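Local coordinates for protein glutaconate coenzyme a-transferase (Acidaminococcus fermentans, PDB 1POI) that transfers coenzyme A from acetyl-CoA to (R)-2-hydroxyglutarate and related acids such as glutaconate, a step in glutamate degradation by the hydroxyglutarate pathway, at residues A[11-16]-A[204-209]; A[37-42]-A[57-62]; A[138-143]-A[148-153]. All blocks are in the same frame, centred on the assembly; numbering follows the deposited sequence.

Contact 1: A[11-16]-A[204-209]; sequences AKYVHS and AKYTIV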
loop_
_atom_site.group_PDB
_atom_site.type_symbol
_atom_site.label_atom_id
_atom_site.label_comp_id
_atom_site.label_asym_id
_atom_site.label_seq_id
_atom_site.Cartn_x
_atom_site.Cartn_y
_atom_site.Cartn_z
ATOM N N ALA A 11 -1.949 35.208 -12.422
ATOM C CA ALA A 11 -2.263 36.371 -13.246
ATOM C C ALA A 11 -3.529 36.161 -14.063
ATOM O O ALA A 11 -4.353 37.066 -14.203
ATOM C CB ALA A 11 -1.115 36.663 -14.168
ATOM N N LYS A 12 -3.644 34.968 -14.634
ATOM C CA LYS A 12 -4.785 34.601 -15.451
ATOM C C LYS A 12 -6.075 34.390 -14.667
ATOM O O LYS A 12 -7.085 35.017 -14.974
ATOM C CB LYS A 12 -4.450 33.358 -16.269
ATOM C CG LYS A 12 -5.539 32.928 -17.208
ATOM C CD LYS A 12 -5.014 31.881 -18.187
ATOM C CE LYS A 12 -6.082 31.451 -19.203
ATOM N NZ LYS A 12 -5.518 30.543 -20.257
ATOM N N TYR A 13 -6.047 33.569 -13.622
ATOM C CA TYR A 13 -7.269 33.284 -12.861
ATOM C C TYR A 13 -7.570 34.132 -11.635
ATOM O O TYR A 13 -8.634 33.954 -11.038
ATOM C CB TYR A 13 -7.327 31.804 -12.484
ATOM C CG TYR A 13 -7.143 30.895 -13.656
ATOM C CD1 TYR A 13 -8.206 30.612 -14.514
ATOM C CD2 TYR A 13 -5.898 30.381 -13.967
ATOM C CE1 TYR A 13 -8.032 29.840 -15.664
ATOM C CE2 TYR A 13 -5.707 29.601 -15.118
ATOM C CZ TYR A 13 -6.781 29.341 -15.957
ATOM O OH TYR A 13 -6.611 28.584 -17.098
ATOM N N VAL A 14 -6.654 34.999 -11.201
ATOM C CA VAL A 14 -6.952 35.829 -10.029
ATOM C C VAL A 14 -6.893 37.282 -10.460
ATOM O O VAL A 14 -6.036 37.660 -11.284
ATOM C CB VAL A 14 -6.000 35.560 -8.838
ATOM C CG1 VAL A 14 -6.678 35.954 -7.499
ATOM C CG2 VAL A 14 -5.621 34.085 -8.803
ATOM N N HIS A 15 -7.824 38.081 -9.925
ATOM C CA HIS A 15 -7.980 39.503 -10.270
ATOM C C HIS A 15 -8.471 40.265 -9.060
ATOM O O HIS A 15 -9.204 39.715 -8.231
ATOM C CB HIS A 15 -9.078 39.681 -11.346
ATOM C CG HIS A 15 -8.950 38.753 -12.513
ATOM N ND1 HIS A 15 -8.001 38.918 -13.500
ATOM C CD2 HIS A 15 -9.607 37.610 -12.816
ATOM C CE1 HIS A 15 -8.069 37.913 -14.357
ATOM N NE2 HIS A 15 -9.035 37.103 -13.964
ATOM N N SER A 16 -8.125 41.545 -8.985
ATOM C CA SER A 16 -8.596 42.372 -7.886
ATOM C C SER A 16 -10.121 42.369 -8.018
ATOM O O SER A 16 -10.646 42.148 -9.117
ATOM C CB SER A 16 -8.061 43.795 -8.021
ATOM O OG SER A 16 -6.666 43.793 -8.236
ATOM N N ALA A 204 -16.198 27.459 -6.582
ATOM C CA ALA A 204 -15.483 28.482 -7.349
ATOM C C ALA A 204 -15.582 28.329 -8.840
ATOM O O ALA A 204 -15.585 27.224 -9.347
ATOM C CB ALA A 204 -14.023 28.523 -6.955
ATOM N N LYS A 205 -15.680 29.465 -9.524
ATOM C CA LYS A 205 -15.756 29.490 -10.967
ATOM C C LYS A 205 -14.437 29.056 -11.537
ATOM O O LYS A 205 -14.403 28.336 -12.530
ATOM C CB LYS A 205 -16.097 30.887 -11.474
ATOM C CG LYS A 205 -16.085 30.979 -13.005
ATOM C CD LYS A 205 -16.561 32.321 -13.507
ATOM C CE LYS A 205 -16.178 32.533 -14.968
ATOM N NZ LYS A 205 -16.613 31.405 -15.839
ATOM N N TYR A 206 -13.359 29.562 -10.948
ATOM C CA TYR A 206 -11.992 29.221 -11.354
ATOM C C TYR A 206 -11.284 28.569 -10.169
ATOM O O TYR A 206 -11.442 29.040 -9.031
ATOM C CB TYR A 206 -11.212 30.473 -11.761
ATOM C CG TYR A 206 -11.721 31.110 -13.021
ATOM C CD1 TYR A 206 -11.452 30.540 -14.263
ATOM C CD2 TYR A 206 -12.530 32.254 -12.970
ATOM C CE1 TYR A 206 -11.981 31.082 -15.425
ATOM C CE2 TYR A 206 -13.062 32.808 -14.122
ATOM C CZ TYR A 206 -12.791 32.215 -15.349
ATOM O OH TYR A 206 -13.359 32.726 -16.502
ATOM N N THR A 207 -10.525 27.498 -10.415
ATOM C CA THR A 207 -9.794 26.827 -9.334
ATOM C C THR A 207 -8.317 26.643 -9.624
ATOM O O THR A 207 -7.938 26.130 -10.692
ATOM C CB THR A 207 -10.380 25.438 -8.977
ATOM O OG1 THR A 207 -11.682 25.598 -8.406
ATOM C CG2 THR A 207 -9.500 24.743 -7.933
ATOM N N ILE A 208 -7.484 27.079 -8.685
ATOM C CA ILE A 208 -6.035 26.919 -8.835
ATOM C C ILE A 208 -5.540 25.931 -7.775
ATOM O O ILE A 208 -5.853 26.074 -6.564
ATOM C CB ILE A 208 -5.262 28.260 -8.702
ATOM C CG1 ILE A 208 -5.815 29.287 -9.703
ATOM C CG2 ILE A 208 -3.763 28.032 -9.006
ATOM C CD1 ILE A 208 -5.538 30.712 -9.338
ATOM N N VAL A 209 -4.808 24.919 -8.232
ATOM C CA VAL A 209 -4.287 23.908 -7.327
ATOM C C VAL A 209 -2.746 23.885 -7.278
ATOM O O VAL A 209 -2.080 23.636 -8.293
ATOM C CB VAL A 209 -4.848 22.483 -7.703
ATOM C CG1 VAL A 209 -4.364 22.073 -9.088
ATOM C CG2 VAL A 209 -4.418 21.422 -6.685
#

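Contact 2: A[37-42]-A[57-62]; sequences EILRQG and WDMLIG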
loop_
_atom_site.group_PDB
_atom_site.type_symbol
_atom_site.label_atom_id
_atom_site.label_comp_id
_atom_site.label_asym_id
_atom_site.label_seq_id
_atom_site.Cartn_x
_atom_site.Cartn_y
_atom_site.Cartn_z
ATOM N N GLU A 37 2.358 35.100 -4.263
ATOM C CA GLU A 37 2.239 35.670 -5.603
ATOM C C GLU A 37 1.065 36.673 -5.690
ATOM O O GLU A 37 1.151 37.697 -6.376
ATOM C CB GLU A 37 2.097 34.564 -6.637
ATOM C CG GLU A 37 2.299 35.047 -8.052
ATOM C CD GLU A 37 3.766 35.209 -8.456
ATOM O OE1 GLU A 37 4.672 34.774 -7.699
ATOM O OE2 GLU A 37 4.013 35.741 -9.567
ATOM N N ILE A 38 -0.022 36.392 -4.989
ATOM C CA ILE A 38 -1.140 37.310 -4.970
ATOM C C ILE A 38 -0.575 38.655 -4.506
ATOM O O ILE A 38 -0.657 39.654 -5.223
ATOM C CB ILE A 38 -2.250 36.799 -4.024
ATOM C CG1 ILE A 38 -3.075 35.716 -4.729
ATOM C CG2 ILE A 38 -3.117 37.925 -3.543
ATOM C CD1 ILE A 38 -4.091 34.990 -3.818
ATOM N N LEU A 39 0.086 38.669 -3.358
ATOM C CA LEU A 39 0.687 39.909 -2.833
ATOM C C LEU A 39 1.688 40.524 -3.810
ATOM O O LEU A 39 1.593 41.701 -4.185
ATOM C CB LEU A 39 1.419 39.643 -1.520
ATOM C CG LEU A 39 0.542 39.487 -0.300
ATOM C CD1 LEU A 39 1.415 39.307 0.909
ATOM C CD2 LEU A 39 -0.306 40.715 -0.147
ATOM N N ARG A 40 2.640 39.698 -4.217
ATOM C CA ARG A 40 3.692 40.095 -5.134
ATOM C C ARG A 40 3.124 40.690 -6.419
ATOM O O ARG A 40 3.805 41.445 -7.104
ATOM C CB ARG A 40 4.568 38.871 -5.451
ATOM C CG ARG A 40 5.952 39.153 -6.012
ATOM C CD ARG A 40 6.741 37.871 -6.239
ATOM N NE ARG A 40 7.040 37.229 -4.965
ATOM C CZ ARG A 40 6.918 35.925 -4.729
ATOM N NH1 ARG A 40 6.511 35.106 -5.685
ATOM N NH2 ARG A 40 7.165 35.444 -3.519
ATOM N N GLN A 41 1.876 40.376 -6.749
ATOM C CA GLN A 41 1.309 40.897 -7.987
ATOM C C GLN A 41 0.454 42.164 -7.876
ATOM O O GLN A 41 -0.076 42.657 -8.865
ATOM C CB GLN A 41 0.592 39.787 -8.752
ATOM C CG GLN A 41 1.546 38.847 -9.458
ATOM C CD GLN A 41 0.849 37.997 -10.469
ATOM O OE1 GLN A 41 -0.063 38.458 -11.148
ATOM N NE2 GLN A 41 1.263 36.749 -10.590
ATOM N N GLY A 42 0.369 42.721 -6.679
ATOM C CA GLY A 42 -0.410 43.918 -6.501
ATOM C C GLY A 42 -1.891 43.617 -6.579
ATOM O O GLY A 42 -2.709 44.532 -6.746
ATOM N N TRP A 57 -4.523 34.880 5.582
ATOM C CA TRP A 57 -5.378 36.046 5.525
ATOM C C TRP A 57 -4.773 37.214 6.277
ATOM O O TRP A 57 -5.121 38.366 6.021
ATOM C CB TRP A 57 -6.782 35.738 6.035
ATOM C CG TRP A 57 -7.602 35.049 4.992
ATOM C CD1 TRP A 57 -7.772 33.699 4.840
ATOM C CD2 TRP A 57 -8.279 35.665 3.885
ATOM N NE1 TRP A 57 -8.498 33.438 3.704
ATOM C CE2 TRP A 57 -8.825 34.624 3.097
ATOM C CE3 TRP A 57 -8.471 36.998 3.483
ATOM C CZ2 TRP A 57 -9.557 34.872 1.918
ATOM C CZ3 TRP A 57 -9.192 37.243 2.320
ATOM C CH2 TRP A 57 -9.729 36.182 1.550
ATOM N N ASP A 58 -3.854 36.939 7.194
ATOM C CA ASP A 58 -3.224 38.024 7.932
ATOM C C ASP A 58 -2.341 38.798 6.993
ATOM O O ASP A 58 -2.357 40.023 6.973
ATOM C CB ASP A 58 -2.368 37.518 9.067
ATOM C CG ASP A 58 -2.160 38.563 10.128
ATOM O OD1 ASP A 58 -3.181 39.093 10.605
ATOM O OD2 ASP A 58 -0.995 38.852 10.498
ATOM N N MET A 59 -1.568 38.087 6.195
ATOM C CA MET A 59 -0.688 38.760 5.277
ATOM C C MET A 59 -1.459 39.632 4.285
ATOM O O MET A 59 -1.102 40.795 4.089
ATOM C CB MET A 59 0.235 37.757 4.612
ATOM C CG MET A 59 1.186 37.113 5.620
ATOM S SD MET A 59 2.340 36.035 4.793
ATOM C CE MET A 59 3.494 37.175 4.185
ATOM N N LEU A 60 -2.562 39.117 3.743
ATOM C CA LEU A 60 -3.391 39.872 2.800
ATOM C C LEU A 60 -3.964 41.123 3.478
ATOM O O LEU A 60 -3.856 42.227 2.944
ATOM C CB LEU A 60 -4.536 39.004 2.264
ATOM C CG LEU A 60 -4.154 37.789 1.409
ATOM C CD1 LEU A 60 -5.389 36.950 1.070
ATOM C CD2 LEU A 60 -3.413 38.242 0.152
ATOM N N ILE A 61 -4.553 40.955 4.659
ATOM C CA ILE A 61 -5.129 42.076 5.398
ATOM C C ILE A 61 -4.082 43.160 5.685
ATOM O O ILE A 61 -4.254 44.312 5.279
ATOM C CB ILE A 61 -5.733 41.607 6.723
ATOM C CG1 ILE A 61 -6.909 40.676 6.465
ATOM C CG2 ILE A 61 -6.170 42.790 7.552
ATOM C CD1 ILE A 61 -7.466 40.079 7.719
ATOM N N GLY A 62 -3.005 42.779 6.370
ATOM C CA GLY A 62 -1.937 43.704 6.699
ATOM C C GLY A 62 -1.385 44.426 5.489
ATOM O O GLY A 62 -0.955 45.569 5.605
#

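Contact 3: A[138-143]-A[148-153]; sequences EVRKTL and DDKFKY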
loop_
_atom_site.group_PDB
_atom_site.type_symbol
_atom_site.label_atom_id
_atom_site.label_comp_id
_atom_site.label_asym_id
_atom_site.label_seq_id
_atom_site.Cartn_x
_atom_site.Cartn_y
_atom_site.Cartn_z
ATOM N N GLU A 138 -26.479 49.207 5.239
ATOM C CA GLU A 138 -26.101 50.434 4.552
ATOM C C GLU A 138 -24.775 50.305 3.821
ATOM O O GLU A 138 -24.647 50.732 2.675
ATOM C CB GLU A 138 -26.072 51.616 5.522
ATOM C CG GLU A 138 -25.758 52.947 4.846
ATOM C CD GLU A 138 -25.918 54.157 5.770
ATOM O OE1 GLU A 138 -26.924 54.212 6.523
ATOM O OE2 GLU A 138 -25.048 55.061 5.720
ATOM N N VAL A 139 -23.784 49.719 4.468
ATOM C CA VAL A 139 -22.511 49.551 3.806
ATOM C C VAL A 139 -22.563 48.397 2.828
ATOM O O VAL A 139 -21.985 48.480 1.767
ATOM C CB VAL A 139 -21.352 49.383 4.826
ATOM C CG1 VAL A 139 -20.099 48.820 4.147
ATOM C CG2 VAL A 139 -21.036 50.740 5.468
ATOM N N ARG A 140 -23.279 47.332 3.160
ATOM C CA ARG A 140 -23.380 46.163 2.276
ATOM C C ARG A 140 -23.935 46.515 0.898
ATOM O O ARG A 140 -23.463 45.986 -0.128
ATOM C CB ARG A 140 -24.256 45.080 2.914
ATOM C CG ARG A 140 -23.552 44.246 3.977
ATOM C CD ARG A 140 -24.559 43.478 4.829
ATOM N NE ARG A 140 -23.909 42.518 5.714
ATOM C CZ ARG A 140 -23.334 41.390 5.301
ATOM N NH1 ARG A 140 -23.318 41.055 4.012
ATOM N NH2 ARG A 140 -22.744 40.597 6.182
ATOM N N LYS A 141 -24.919 47.425 0.890
ATOM C CA LYS A 141 -25.588 47.897 -0.329
ATOM C C LYS A 141 -24.687 48.601 -1.327
ATOM O O LYS A 141 -24.940 48.572 -2.532
ATOM C CB LYS A 141 -26.776 48.803 0.017
ATOM C CG LYS A 141 -28.099 48.069 0.061
ATOM C CD LYS A 141 -29.283 49.019 0.139
ATOM C CE LYS A 141 -29.372 49.675 1.511
ATOM N NZ LYS A 141 -30.573 50.567 1.707
ATOM N N THR A 142 -23.634 49.229 -0.830
ATOM C CA THR A 142 -22.716 49.930 -1.693
ATOM C C THR A 142 -21.526 49.067 -2.077
ATOM O O THR A 142 -20.650 49.517 -2.811
ATOM C CB THR A 142 -22.205 51.172 -1.007
ATOM O OG1 THR A 142 -21.377 50.791 0.090
ATOM C CG2 THR A 142 -23.353 51.971 -0.466
ATOM N N LEU A 143 -21.503 47.825 -1.605
ATOM C CA LEU A 143 -20.389 46.907 -1.877
ATOM C C LEU A 143 -20.654 45.858 -2.927
ATOM O O LEU A 143 -21.650 45.139 -2.871
ATOM C CB LEU A 143 -19.976 46.169 -0.596
ATOM C CG LEU A 143 -19.038 46.843 0.389
ATOM C CD1 LEU A 143 -18.876 45.974 1.622
ATOM C CD2 LEU A 143 -17.709 47.056 -0.298
ATOM N N ASP A 148 -26.497 41.870 0.552
ATOM C CA ASP A 148 -27.118 43.057 1.120
ATOM C C ASP A 148 -27.577 42.731 2.505
ATOM O O ASP A 148 -27.755 43.620 3.310
ATOM C CB ASP A 148 -28.304 43.543 0.290
ATOM C CG ASP A 148 -27.886 44.226 -1.010
ATOM O OD1 ASP A 148 -26.674 44.391 -1.298
ATOM O OD2 ASP A 148 -28.801 44.598 -1.760
ATOM N N ASP A 149 -27.801 41.447 2.769
ATOM C CA ASP A 149 -28.232 40.988 4.095
ATOM C C ASP A 149 -27.310 39.927 4.679
ATOM O O ASP A 149 -26.920 38.983 3.981
ATOM C CB ASP A 149 -29.640 40.416 4.044
ATOM C CG ASP A 149 -30.673 41.473 3.814
ATOM O OD1 ASP A 149 -31.072 42.159 4.784
ATOM O OD2 ASP A 149 -31.087 41.623 2.654
ATOM N N LYS A 150 -26.915 40.130 5.933
ATOM C CA LYS A 150 -26.075 39.170 6.623
ATOM C C LYS A 150 -26.902 37.867 6.752
ATOM O O LYS A 150 -26.446 36.786 6.372
ATOM C CB LYS A 150 -25.698 39.709 8.006
ATOM C CG LYS A 150 -24.861 38.748 8.826
ATOM C CD LYS A 150 -24.537 39.301 10.192
ATOM C CE LYS A 150 -23.630 38.325 10.916
ATOM N NZ LYS A 150 -22.929 38.936 12.049
ATOM N N PHE A 151 -28.138 37.990 7.227
ATOM C CA PHE A 151 -29.021 36.837 7.374
ATOM C C PHE A 151 -30.473 37.322 7.356
ATOM O O PHE A 151 -30.735 38.530 7.305
ATOM C CB PHE A 151 -28.726 36.106 8.703
ATOM C CG PHE A 151 -29.260 36.805 9.923
ATOM C CD1 PHE A 151 -28.558 37.847 10.503
ATOM C CD2 PHE A 151 -30.489 36.458 10.448
ATOM C CE1 PHE A 151 -29.082 38.547 11.597
ATOM C CE2 PHE A 151 -31.028 37.148 11.539
ATOM C CZ PHE A 151 -30.330 38.193 12.112
ATOM N N LYS A 152 -31.410 36.384 7.440
ATOM C CA LYS A 152 -32.836 36.709 7.466
ATOM C C LYS A 152 -33.550 35.627 8.266
ATOM O O LYS A 152 -33.318 34.442 8.040
ATOM C CB LYS A 152 -33.379 36.740 6.038
ATOM C CG LYS A 152 -33.870 38.090 5.578
ATOM C CD LYS A 152 -33.759 38.230 4.066
ATOM C CE LYS A 152 -34.630 39.364 3.534
ATOM N NZ LYS A 152 -34.358 40.685 4.192
ATOM N N TYR A 153 -34.312 36.022 9.275
ATOM C CA TYR A 153 -35.059 35.051 10.077
ATOM C C TYR A 153 -36.275 34.634 9.274
ATOM O O TYR A 153 -37.041 35.479 8.815
ATOM C CB TYR A 153 -35.545 35.663 11.392
ATOM C CG TYR A 153 -34.506 35.742 12.474
ATOM C CD1 TYR A 153 -33.748 34.625 12.818
ATOM C CD2 TYR A 153 -34.299 36.924 13.174
ATOM C CE1 TYR A 153 -32.810 34.688 13.837
ATOM C CE2 TYR A 153 -33.365 36.997 14.194
ATOM C CZ TYR A 153 -32.623 35.873 14.521
ATOM O OH TYR A 153 -31.696 35.936 15.534
#

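Contact 1: A[11-16]-A[204-209]
Tyr13 meets Tyr206 and Ile208 at once, and no hydrogen bond crosses between 11-16 and 204-209. The closest approach of the two tyrosines is CD1 of Tyr13 to CD1 of Tyr206 at 3.3 Å. Seen from the Tyr13 ring, CD1 and CE1 of Tyr206 lie at its edge, near its plane. The ring planes nevertheless stand at 46° with centroids 5.5 Å apart, a geometry that is neither a parallel stack nor a T-shaped pair. Beside this ring contact, CD1 of Ile208 reaches CB of Tyr13 at 3.8 Å. The same methyl also meets CG2 of Val14 at 3.4 Å, and thus bridges the last helical residue and the one after it. With alanine here instead of Tyr206, the CD1 and CE1 edge of Tyr13 would probably lose its aromatic neighbour and that ring could turn more easily.

The next shell explains the placement. Tyr13 has CG anti to its carbonyl carbon (chi1 -52°), which carries the ring off the end of the helix toward the strand. One face of that ring is covered by Lys12, whose CG stands 3.9 Å above the plane, over the centre. On the other segment, the CB atoms of Tyr206 and Ile208 are directed toward the helix, that of the intervening Thr207 away from it. Tyr13 also touches Met4, Asp235 and Ala236, and Ile208 packs on Val174 and Ala236, both in strands flanking 206-211. Backbone bonds from Tyr206 to Asp173 and Ala175 join it to one neighbour. This is helix-on-sheet packing in an open parallel alpha/beta fold of Rossmann-like type: the end of helix 6-13 rests against the inner strand 206-211.

Contact 2: A[37-42]-A[57-62]
Two successive helices of the beta-alpha-beta part of the fold pack here, with Ile38 and Leu39 of helix 32-40 against Met59 and Leu60 of helix 55-62. CD2 of Leu60 is the shared element: it lies 3.7 Å from CG2 of Ile38 and 4.0 Å from CD2 of Leu39. The other branch of Leu39 turns to Met59, one residue before Leu60, with CD1 4.2 Å from CB of Met59. All four residues are buried, and every contact between the segments is apolar.

The two methyls of Leu60 serve different partners. With CG anti to the carbonyl carbon (chi1 -65°) and CD1 extended (chi2 174°), CD2 is left to reach the opposing helix while CD1 sits 3.9 Å above one face of the Trp57 indole, offset toward its rim. Trp57 and Leu60 in turn touch Leu22 of strand 19-22.

Helix 32-40 links strands 19-22 and 46-49, and helix 55-62 lies on the path from 46-49 to 66-71; these three strands are parallel neighbours in the sheet. Away from it, helix 270-282 covers the pair: Val281 touches both Leu39 and Met59, and Met59 also meets Phe276 and Cys277.

The C-terminal end of helix 32-40 is fixed by a Schellman motif, in which Gly42 has positive phi (72°) and its N bonds to O of Leu39 at 3.0 Å. Glu37 ties the last turn together. Its OE1 forms a salt bridge with NH1 of Arg40 at 2.7 Å, although the hydrogen-bond geometry is weak. The anti lone pair of Glu37 OE2 takes NE2 of Gln41 at 3.1 Å, and this same oxygen pairs with Lys7 NZ.

Contact 3: A[138-143]-A[148-153]
Arg140 leaves its helix with CG anti to the carbonyl carbon (chi1 -79°) and runs extended from CG to NE, which lays its chain along the backbone of 148-150. A turn at chi4 (-72°) then sets the guanidinium with one face toward this backbone: Lys150 CA stands 3.6 Å above the plane, offset toward the rim, and the Asp149 carbonyl lies over the same face. Nearer the root of the arginine side chain, CD of Arg140 touches O of Asp148 at 3.5 Å, while NH2 approaches CB of Lys150 at 3.6 Å. These are packing contacts; no hydrogen bond crosses the two segments. The polar ends are satisfied elsewhere, NH1 of Arg140 by O of Pro147 and NH2 by Glu98.

Asp148 has its CB pointing away from the helix, yet its carboxylate folds back, with OD1 at 3.8 Å from CA of Lys141 and OD2 at 4.0 Å from CG of Lys141. The chain of Lys141 bends at chi3 and carries NZ off from the carboxylate; no salt bridge forms between the two. Beyond them, O of Val139 accepts both N and OG1 of Thr142 (2.9 Å for OG1), closing the helix end.

Lys150 NZ and Arg140 NH2 stand 6.1 Å apart, and Glu98 pairs with both, OE1 taking the lysine and OE2 the arginine, one carboxylate probably balancing both cations in part. Lys150 also makes a cation-pi contact with Tyr100. Through Glu98, the end of helix 137-141 and the approach to strand 152-156, an outermost strand of the three-stranded antiparallel sheet, are tied to strand 96-99 at one border of the parallel sheet.

From the N terminus, helix 6-13 opens contact 1, which closes only when the chain returns at 204-209. The other two contacts fall within that long excursion, one after the other. Contact 2 closes first, 57-62 coming back to 37-42 after strands 46-49 and 52-53. Contact 3 follows in series, with only four residues between 138-143 and 148-153. Contacts 1 and 2 meet directly, CB of Ala11 lying 3.7 Å from OE1 of Gln41, so they form adjoining parts of the helical packing on the parallel sheet. Contact 3 is separate, with centres about 26 Å from each of the others, and belongs with the antiparallel sheet.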